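Fatty acid biosynthesis transcriptional regulator (Streptococcus pneumoniae, PDB 6JBX) binds DNA as a MarR-family transcriptional regulator and represses the pneumococcal fatty acid synthesis pathway, with acyl-ACP as co-repressor. Local coordinates at residues Leu67-Thr70 with Leu71-Thr75; Asp127-Glu131 with Glu132-Val136. All coordinates share one frame; numbering follows the deposited sequence.

Contact 1. Residues Leu67-Thr70 with Leu71-Thr75. With nucleotides of chain C; nucleotides of chain D.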
ATOM      1  N   LEU A  67      -7.011 -12.519  -3.400  1.00 51.00           N
ATOM      2  CA  LEU A  67      -7.056 -11.083  -3.016  1.00 54.57           C
ATOM      3  C   LEU A  67      -7.300 -10.945  -1.510  1.00 58.59           C
ATOM      4  O   LEU A  67      -7.205  -9.854  -0.992  1.00 57.53           O
ATOM      5  CB  LEU A  67      -8.169 -10.351  -3.781  1.00 49.20           C
ATOM      6  CG  LEU A  67      -7.953 -10.120  -5.279  1.00 49.23           C
ATOM      7  CD1 LEU A  67      -9.071  -9.270  -5.846  1.00 48.08           C
ATOM      8  CD2 LEU A  67      -6.609  -9.489  -5.588  1.00 49.71           C
ATOM      9  N   MET A  68      -7.662 -12.026  -0.834  1.00 56.98           N
ATOM     10  CA  MET A  68      -7.843 -12.000   0.606  1.00 60.01           C
ATOM     11  C   MET A  68      -8.993 -11.042   0.956  1.00 52.69           C
ATOM     12  O   MET A  68      -8.872 -10.204   1.825  1.00 57.06           O
ATOM     13  CB  MET A  68      -6.542 -11.590   1.316  1.00 67.80           C
ATOM     14  CG  MET A  68      -5.307 -12.399   0.878  1.00 73.53           C
ATOM     15  SD  MET A  68      -3.701 -11.703   1.424  1.00 88.53           S
ATOM     16  CE  MET A  68      -3.017 -11.156  -0.143  1.00 85.83           C
ATOM     17  N   VAL A  69     -10.106 -11.167   0.239  1.00 50.28           N
ATOM     18  CA  VAL A  69     -11.376 -10.528   0.606  1.00 48.51           C
ATOM     19  C   VAL A  69     -12.458 -11.577   0.425  1.00 44.22           C
ATOM     20  O   VAL A  69     -12.232 -12.563  -0.255  1.00 47.02           O
ATOM     21  CB  VAL A  69     -11.703  -9.279  -0.237  1.00 52.02           C
ATOM     22  CG1 VAL A  69     -10.591  -8.241  -0.172  1.00 53.71           C
ATOM     23  CG2 VAL A  69     -11.995  -9.633  -1.689  1.00 50.50           C
ATOM     24  N   THR A  70     -13.631 -11.306   0.968  1.00 45.21           N
ATOM     25  CA  THR A  70     -14.676 -12.277   0.955  1.00 48.93           C
ATOM     26  C   THR A  70     -15.307 -12.353  -0.430  1.00 53.40           C
ATOM     27  O   THR A  70     -15.093 -11.497  -1.269  1.00 48.27           O
ATOM     28  CB  THR A  70     -15.785 -11.968   1.955  1.00 50.69           C
ATOM     29  OG1 THR A  70     -16.626 -10.959   1.390  1.00 61.91           O
ATOM     30  CG2 THR A  70     -15.235 -11.550   3.290  1.00 50.89           C
ATOM     31  N   LEU A  71     -16.121 -13.385  -0.618  1.00 52.35           N
ATOM     32  CA  LEU A  71     -16.623 -13.692  -1.937  1.00 53.11           C
ATOM     33  C   LEU A  71     -17.641 -12.628  -2.369  1.00 48.08           C
ATOM     34  O   LEU A  71     -17.645 -12.267  -3.536  1.00 42.28           O
ATOM     35  CB  LEU A  71     -17.263 -15.084  -1.946  1.00 54.28           C
ATOM     36  CG  LEU A  71     -17.418 -15.727  -3.324  1.00 60.36           C
ATOM     37  CD1 LEU A  71     -16.120 -15.678  -4.111  1.00 61.05           C
ATOM     38  CD2 LEU A  71     -17.882 -17.170  -3.196  1.00 67.24           C
ATOM     39  N   GLY A  72     -18.494 -12.171  -1.440  1.00 49.13           N
ATOM     40  CA  GLY A  72     -19.464 -11.075  -1.703  1.00 49.11           C
ATOM     41  C   GLY A  72     -18.786  -9.851  -2.319  1.00 47.66           C
ATOM     42  O   GLY A  72     -19.254  -9.305  -3.309  1.00 47.68           O
ATOM     43  N   THR A  73     -17.649  -9.485  -1.738  1.00 47.24           N
ATOM     44  CA  THR A  73     -16.810  -8.401  -2.190  1.00 48.12           C
ATOM     45  C   THR A  73     -16.333  -8.638  -3.622  1.00 48.99           C
ATOM     46  O   THR A  73     -16.362  -7.706  -4.438  1.00 44.80           O
ATOM     47  CB  THR A  73     -15.589  -8.241  -1.280  1.00 44.69           C
ATOM     48  OG1 THR A  73     -16.110  -7.799  -0.029  1.00 52.52           O
ATOM     49  CG2 THR A  73     -14.578  -7.249  -1.798  1.00 45.53           C
ATOM     50  N   VAL A  74     -15.869  -9.859  -3.919  1.00 43.60           N
ATOM     51  CA  VAL A  74     -15.419 -10.188  -5.276  1.00 38.09           C
ATOM     52  C   VAL A  74     -16.616 -10.108  -6.239  1.00 38.61           C
ATOM     53  O   VAL A  74     -16.480  -9.586  -7.354  1.00 36.74           O
ATOM     54  CB  VAL A  74     -14.740 -11.562  -5.354  1.00 41.85           C
ATOM     55  CG1 VAL A  74     -14.730 -12.113  -6.782  1.00 39.88           C
ATOM     56  CG2 VAL A  74     -13.326 -11.508  -4.802  1.00 41.40           C
ATOM     57  N   THR A  75     -17.784 -10.574  -5.815  1.00 35.90           N
ATOM     58  CA  THR A  75     -18.943 -10.601  -6.720  1.00 41.47           C
ATOM     59  C   THR A  75     -19.317  -9.174  -7.136  1.00 44.74           C
ATOM     60  O   THR A  75     -19.618  -8.937  -8.300  1.00 41.26           O
ATOM     61  CB  THR A  75     -20.139 -11.334  -6.106  1.00 44.92           C
ATOM     62  OG1 THR A  75     -19.768 -12.714  -6.020  1.00 54.39           O
ATOM     63  CG2 THR A  75     -21.408 -11.170  -6.921  1.00 39.77           C
TER
ATOM     64  P    DC C  15     -13.431  -8.190   3.111  1.00 53.95           P
ATOM     65  OP1  DC C  15     -12.184  -8.832   3.564  1.00 49.30           O
ATOM     66  OP2  DC C  15     -14.130  -8.661   1.887  1.00 55.88           O
ATOM     67  O5'  DC C  15     -14.618  -8.205   4.154  1.00 47.69           O
ATOM     68  C5'  DC C  15     -14.346  -7.747   5.479  1.00 56.43           C
ATOM     69  C4'  DC C  15     -15.599  -7.875   6.304  1.00 55.82           C
ATOM     70  O4'  DC C  15     -16.656  -7.139   5.661  1.00 57.98           O
ATOM     71  C3'  DC C  15     -16.095  -9.311   6.427  1.00 64.56           C
ATOM     72  O3'  DC C  15     -16.499  -9.552   7.771  1.00 76.52           O
ATOM     73  C2'  DC C  15     -17.291  -9.367   5.501  1.00 69.32           C
ATOM     74  C1'  DC C  15     -17.808  -7.941   5.538  1.00 65.48           C
ATOM     75  N1   DC C  15     -18.525  -7.522   4.319  1.00 62.29           N
ATOM     76  C2   DC C  15     -19.727  -6.828   4.447  1.00 57.35           C
ATOM     77  O2   DC C  15     -20.158  -6.586   5.579  1.00 65.06           O
ATOM     78  N3   DC C  15     -20.400  -6.458   3.333  1.00 56.00           N
ATOM     79  C4   DC C  15     -19.896  -6.736   2.127  1.00 49.07           C
ATOM     80  N4   DC C  15     -20.590  -6.356   1.053  1.00 45.06           N
ATOM     81  C5   DC C  15     -18.668  -7.436   1.970  1.00 51.94           C
ATOM     82  C6   DC C  15     -18.024  -7.813   3.081  1.00 56.44           C
TER
ATOM     83  P    DT D   6     -21.407 -14.583  -9.221  1.00 49.57           P
ATOM     84  OP1  DT D   6     -21.770 -14.339 -10.623  1.00 43.26           O
ATOM     85  OP2  DT D   6     -20.211 -13.993  -8.573  1.00 41.82           O
ATOM     86  O5'  DT D   6     -22.685 -14.179  -8.368  1.00 47.92           O
ATOM     87  C5'  DT D   6     -23.958 -14.716  -8.706  1.00 47.06           C
ATOM     88  C4'  DT D   6     -24.936 -14.256  -7.661  1.00 48.87           C
ATOM     89  O4'  DT D   6     -24.532 -14.763  -6.380  1.00 44.53           O
ATOM     90  C3'  DT D   6     -24.986 -12.736  -7.498  1.00 45.72           C
ATOM     91  O3'  DT D   6     -26.221 -12.326  -8.043  1.00 52.51           O
ATOM     92  C2'  DT D   6     -24.961 -12.510  -5.996  1.00 47.52           C
ATOM     93  C1'  DT D   6     -25.112 -13.918  -5.424  1.00 45.47           C
ATOM     94  N1   DT D   6     -24.411 -14.143  -4.171  1.00 36.41           N
ATOM     95  C2   DT D   6     -25.158 -14.191  -3.019  1.00 37.67           C
ATOM     96  O2   DT D   6     -26.366 -14.042  -3.006  1.00 39.13           O
ATOM     97  N3   DT D   6     -24.433 -14.419  -1.876  1.00 33.27           N
ATOM     98  C4   DT D   6     -23.072 -14.604  -1.781  1.00 35.58           C
ATOM     99  O4   DT D   6     -22.556 -14.793  -0.684  1.00 42.70           O
ATOM    100  C5   DT D   6     -22.347 -14.502  -3.023  1.00 34.97           C
ATOM    101  C7   DT D   6     -20.864 -14.671  -3.007  1.00 34.77           C
ATOM    102  C6   DT D   6     -23.045 -14.299  -4.146  1.00 34.25           C
ATOM    103  P    DT D   7     -26.573 -10.778  -8.163  1.00 53.44           P
ATOM    104  OP1  DT D   7     -27.638 -10.663  -9.177  1.00 48.41           O
ATOM    105  OP2  DT D   7     -25.298 -10.045  -8.296  1.00 52.59           O
ATOM    106  O5'  DT D   7     -27.291 -10.466  -6.781  1.00 48.90           O
ATOM    107  C5'  DT D   7     -28.442 -11.235  -6.427  1.00 48.49           C
ATOM    108  C4'  DT D   7     -28.837 -10.902  -5.014  1.00 51.18           C
ATOM    109  O4'  DT D   7     -27.796 -11.337  -4.121  1.00 48.85           O
ATOM    110  C3'  DT D   7     -29.019  -9.403  -4.760  1.00 52.30           C
ATOM    111  O3'  DT D   7     -30.398  -9.186  -4.431  1.00 58.02           O
ATOM    112  C2'  DT D   7     -28.040  -9.084  -3.635  1.00 52.13           C
ATOM    113  C1'  DT D   7     -27.736 -10.433  -3.029  1.00 48.59           C
ATOM    114  N1   DT D   7     -26.419 -10.596  -2.398  1.00 43.61           N
ATOM    115  C2   DT D   7     -26.341 -10.915  -1.062  1.00 46.12           C
ATOM    116  O2   DT D   7     -27.317 -10.965  -0.329  1.00 54.05           O
ATOM    117  N3   DT D   7     -25.067 -11.106  -0.597  1.00 39.86           N
ATOM    118  C4   DT D   7     -23.901 -11.096  -1.332  1.00 38.18           C
ATOM    119  O4   DT D   7     -22.828 -11.299  -0.772  1.00 42.39           O
ATOM    120  C5   DT D   7     -24.056 -10.757  -2.726  1.00 42.41           C
ATOM    121  C7   DT D   7     -22.840 -10.638  -3.590  1.00 44.70           C
ATOM    122  C6   DT D   7     -25.292 -10.556  -3.188  1.00 46.63           C
TER
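Val69 packs its CG2 methyl on Thr73 CG2 at 3.5 Å, the two side chains crossing at about a right angle. The same methyl reaches Val74 CG2 at 3.9 Å. Thr70 is the N-cap of the next helix. Its carbonyl O accepts from Val74 N at 3.2 Å, the first helical bond. Its own N-H points outward to the DNA backbone: Thr70 N donates to OP2 of DC15 of chain C at 2.8 Å in a nearly straight bond (170°). Thr73 OG1, anti to its carbonyl carbon (chi1 -67°), donates to that OP2 at 2.9 Å. Thr70 OG1 adds a weak third bond, so one phosphate oxygen is gripped three times. On the other DNA strand, Thr75 OG1 donates to OP2 of DT6 of chain D at 2.9 Å. Leu71 CG meets the C7 methyl of the same thymine at 3.6 Å, and Gly72 CA lies 3.5 Å from O4 of DT7 of chain D. This is the turn and the recognition-helix start of the MarR helix-turn-helix, formed by helices 60-67 and 71-84. Helix 60-67, the motif's first, packs behind, with Val63 against Val74 and Ser64 against Leu71. Leu67 packs on helix 43-54.

Contact 2. Residues Asp127-Glu131 with Glu132-Val136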
ATOM      1  N   ASP A 127      17.948   0.756 -10.718  1.00 29.70           N
ATOM      2  CA  ASP A 127      18.804   1.739 -11.315  1.00 31.77           C
ATOM      3  C   ASP A 127      20.159   1.800 -10.574  1.00 36.19           C
ATOM      4  O   ASP A 127      20.236   1.954  -9.348  1.00 30.60           O
ATOM      5  CB  ASP A 127      18.149   3.106 -11.309  1.00 35.91           C
ATOM      6  CG  ASP A 127      19.018   4.174 -11.964  1.00 45.67           C
ATOM      7  OD1 ASP A 127      19.320   4.044 -13.190  1.00 45.18           O
ATOM      8  OD2 ASP A 127      19.386   5.126 -11.250  1.00 49.22           O
ATOM      9  N   GLY A 128      21.251   1.651 -11.321  1.00 34.96           N
ATOM     10  CA  GLY A 128      22.587   1.813 -10.769  1.00 34.77           C
ATOM     11  C   GLY A 128      23.099   0.518 -10.191  1.00 34.44           C
ATOM     12  O   GLY A 128      24.206   0.471  -9.719  1.00 38.94           O
ATOM     13  N   MET A 129      22.308  -0.545 -10.249  1.00 31.91           N
ATOM     14  CA  MET A 129      22.763  -1.776  -9.675  1.00 32.77           C
ATOM     15  C   MET A 129      23.417  -2.629 -10.773  1.00 34.99           C
ATOM     16  O   MET A 129      22.928  -2.673 -11.876  1.00 31.94           O
ATOM     17  CB  MET A 129      21.618  -2.592  -9.093  1.00 29.39           C
ATOM     18  CG  MET A 129      21.026  -2.046  -7.772  1.00 31.47           C
ATOM     19  SD  MET A 129      19.669  -3.145  -7.300  1.00 34.43           S
ATOM     20  CE  MET A 129      18.912  -2.188  -5.980  1.00 39.54           C
ATOM     21  N   SER A 130      24.438  -3.382 -10.379  1.00 38.42           N
ATOM     22  CA  SER A 130      25.093  -4.371 -11.240  1.00 43.86           C
ATOM     23  C   SER A 130      24.246  -5.638 -11.219  1.00 44.92           C
ATOM     24  O   SER A 130      23.339  -5.791 -10.366  1.00 38.02           O
ATOM     25  CB  SER A 130      26.479  -4.649 -10.747  1.00 40.20           C
ATOM     26  OG  SER A 130      26.411  -5.341  -9.510  1.00 39.80           O
ATOM     27  N   GLU A 131      24.564  -6.553 -12.123  1.00 44.03           N
ATOM     28  CA  GLU A 131      23.825  -7.819 -12.240  1.00 47.63           C
ATOM     29  C   GLU A 131      24.023  -8.673 -10.974  1.00 44.38           C
ATOM     30  O   GLU A 131      23.171  -9.457 -10.623  1.00 46.26           O
ATOM     31  CB  GLU A 131      24.237  -8.603 -13.503  1.00 61.20           C
ATOM     32  CG  GLU A 131      23.781  -7.995 -14.840  1.00 69.45           C
ATOM     33  CD  GLU A 131      22.278  -7.754 -15.022  1.00 84.25           C
ATOM     34  OE1 GLU A 131      21.871  -6.589 -15.379  1.00 77.14           O
ATOM     35  OE2 GLU A 131      21.496  -8.721 -14.804  1.00 80.86           O
ATOM     36  N   GLU A 132      25.151  -8.575 -10.296  1.00 40.78           N
ATOM     37  CA  GLU A 132      25.288  -9.314  -9.052  1.00 48.49           C
ATOM     38  C   GLU A 132      24.455  -8.625  -7.942  1.00 42.41           C
ATOM     39  O   GLU A 132      23.943  -9.296  -7.063  1.00 40.42           O
ATOM     40  CB  GLU A 132      26.757  -9.483  -8.637  1.00 51.32           C
ATOM     41  CG  GLU A 132      27.627  -8.244  -8.827  1.00 67.78           C
ATOM     42  CD  GLU A 132      28.390  -8.085 -10.152  1.00 78.70           C
ATOM     43  OE1 GLU A 132      28.123  -8.862 -11.128  1.00 74.17           O
ATOM     44  OE2 GLU A 132      29.235  -7.141 -10.223  1.00 71.81           O
ATOM     45  N   GLU A 133      24.351  -7.310  -7.950  1.00 40.92           N
ATOM     46  CA  GLU A 133      23.559  -6.608  -6.910  1.00 41.27           C
ATOM     47  C   GLU A 133      22.079  -6.968  -7.104  1.00 37.71           C
ATOM     48  O   GLU A 133      21.426  -7.322  -6.173  1.00 43.37           O
ATOM     49  CB  GLU A 133      23.812  -5.104  -7.004  1.00 44.09           C
ATOM     50  CG  GLU A 133      25.123  -4.633  -6.384  1.00 41.63           C
ATOM     51  CD  GLU A 133      25.433  -3.161  -6.665  1.00 46.87           C
ATOM     52  OE1 GLU A 133      25.233  -2.719  -7.801  1.00 46.34           O
ATOM     53  OE2 GLU A 133      25.863  -2.448  -5.737  1.00 63.06           O
ATOM     54  N   ILE A 134      21.605  -6.968  -8.344  1.00 38.73           N
ATOM     55  CA  ILE A 134      20.268  -7.425  -8.692  1.00 37.03           C
ATOM     56  C   ILE A 134      20.038  -8.860  -8.201  1.00 43.75           C
ATOM     57  O   ILE A 134      18.969  -9.198  -7.659  1.00 42.46           O
ATOM     58  CB  ILE A 134      20.025  -7.272 -10.200  1.00 37.85           C
ATOM     59  CG1 ILE A 134      20.055  -5.803 -10.622  1.00 40.32           C
ATOM     60  CG2 ILE A 134      18.710  -7.900 -10.620  1.00 38.46           C
ATOM     61  CD1 ILE A 134      20.136  -5.593 -12.115  1.00 43.84           C
ATOM     62  N   ALA A 135      21.016  -9.729  -8.332  1.00 43.56           N
ATOM     63  CA  ALA A 135      20.817 -11.095  -7.857  1.00 42.25           C
ATOM     64  C   ALA A 135      20.698 -11.105  -6.328  1.00 42.81           C
ATOM     65  O   ALA A 135      19.936 -11.889  -5.743  1.00 43.15           O
ATOM     66  CB  ALA A 135      21.969 -11.958  -8.308  1.00 44.49           C
ATOM     67  N   VAL A 136      21.515 -10.292  -5.680  1.00 41.93           N
ATOM     68  CA  VAL A 136      21.459 -10.213  -4.232  1.00 46.60           C
ATOM     69  C   VAL A 136      20.084  -9.656  -3.815  1.00 46.29           C
ATOM     70  O   VAL A 136      19.426 -10.176  -2.893  1.00 43.06           O
ATOM     71  CB  VAL A 136      22.606  -9.356  -3.675  1.00 47.85           C
ATOM     72  CG1 VAL A 136      22.401  -9.068  -2.192  1.00 51.29           C
ATOM     73  CG2 VAL A 136      23.954 -10.020  -3.913  1.00 49.36           C
TER
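Ser130 and Glu133 bond to each other in both directions at the start of helix 131-150. Ser130 N donates to Glu133 OE1 at 2.8 Å in a nearly straight bond (168°), using the anti lone pair of that oxygen. In return Glu133 N donates to Ser130 OG at 3.2 Å. With chi1 at 69°, Ser130 OG sits between its own backbone N and carbonyl carbon, where it can accept this bond. The hydroxyl also donates to Glu133 OE1, but weakly, at 3.3 Å. One carboxylate oxygen thus accepts from both the backbone and the side chain of the serine. The glutamate chain is extended beyond CG and brings OE1 back over the turn, 3.2 Å from Met129 CA.

The reciprocal pair is a capping box, with Ser130 as N-cap. It gives partners to two backbone N-H groups: that of Glu133 in the first turn, with no helical carbonyl before it, and that of the N-cap Ser130. The carboxylate lies near the helix N-terminus, where the helix dipole would probably favour its negative charge.

Regular helical bonding begins alongside. Ile134 N donates to Ser130 O at 2.9 Å and Ala135 N to Glu131 O at 3.2 Å. Apolar contact is slight: Met129 CB touches Ile134 CG1 at 3.9 Å. The Glu131 side chain runs alongside that of Ile134, with Glu131 OE1 3.8 Å from Ile134 CD1. The second subunit covers part of this turn: Asn143 of that subunit donates to Asp127 O, and Val136 of that subunit packs against Glu133 and Val136.

Contact 1 comes first along the chain and contact 2 follows, with strands 87-91 and 99-103 and helix 105-125 between them. Both are helix starts: contact 1 leads into helix 71-84, and contact 2 leads into helix 131-150. They share no helix or strand. Their centres are 38 Å apart, on opposite sides of the chain's centre, and their nearest atoms are about 23 Å apart. Contact 1 lies on the bound DNA. Contact 2 lies about 30 Å from it, at the subunit interface, with the Met129 side chain about 6 Å from a bound tridecane. This fits the MarR plan, with DNA reading and dimerisation in separate regions of one chain.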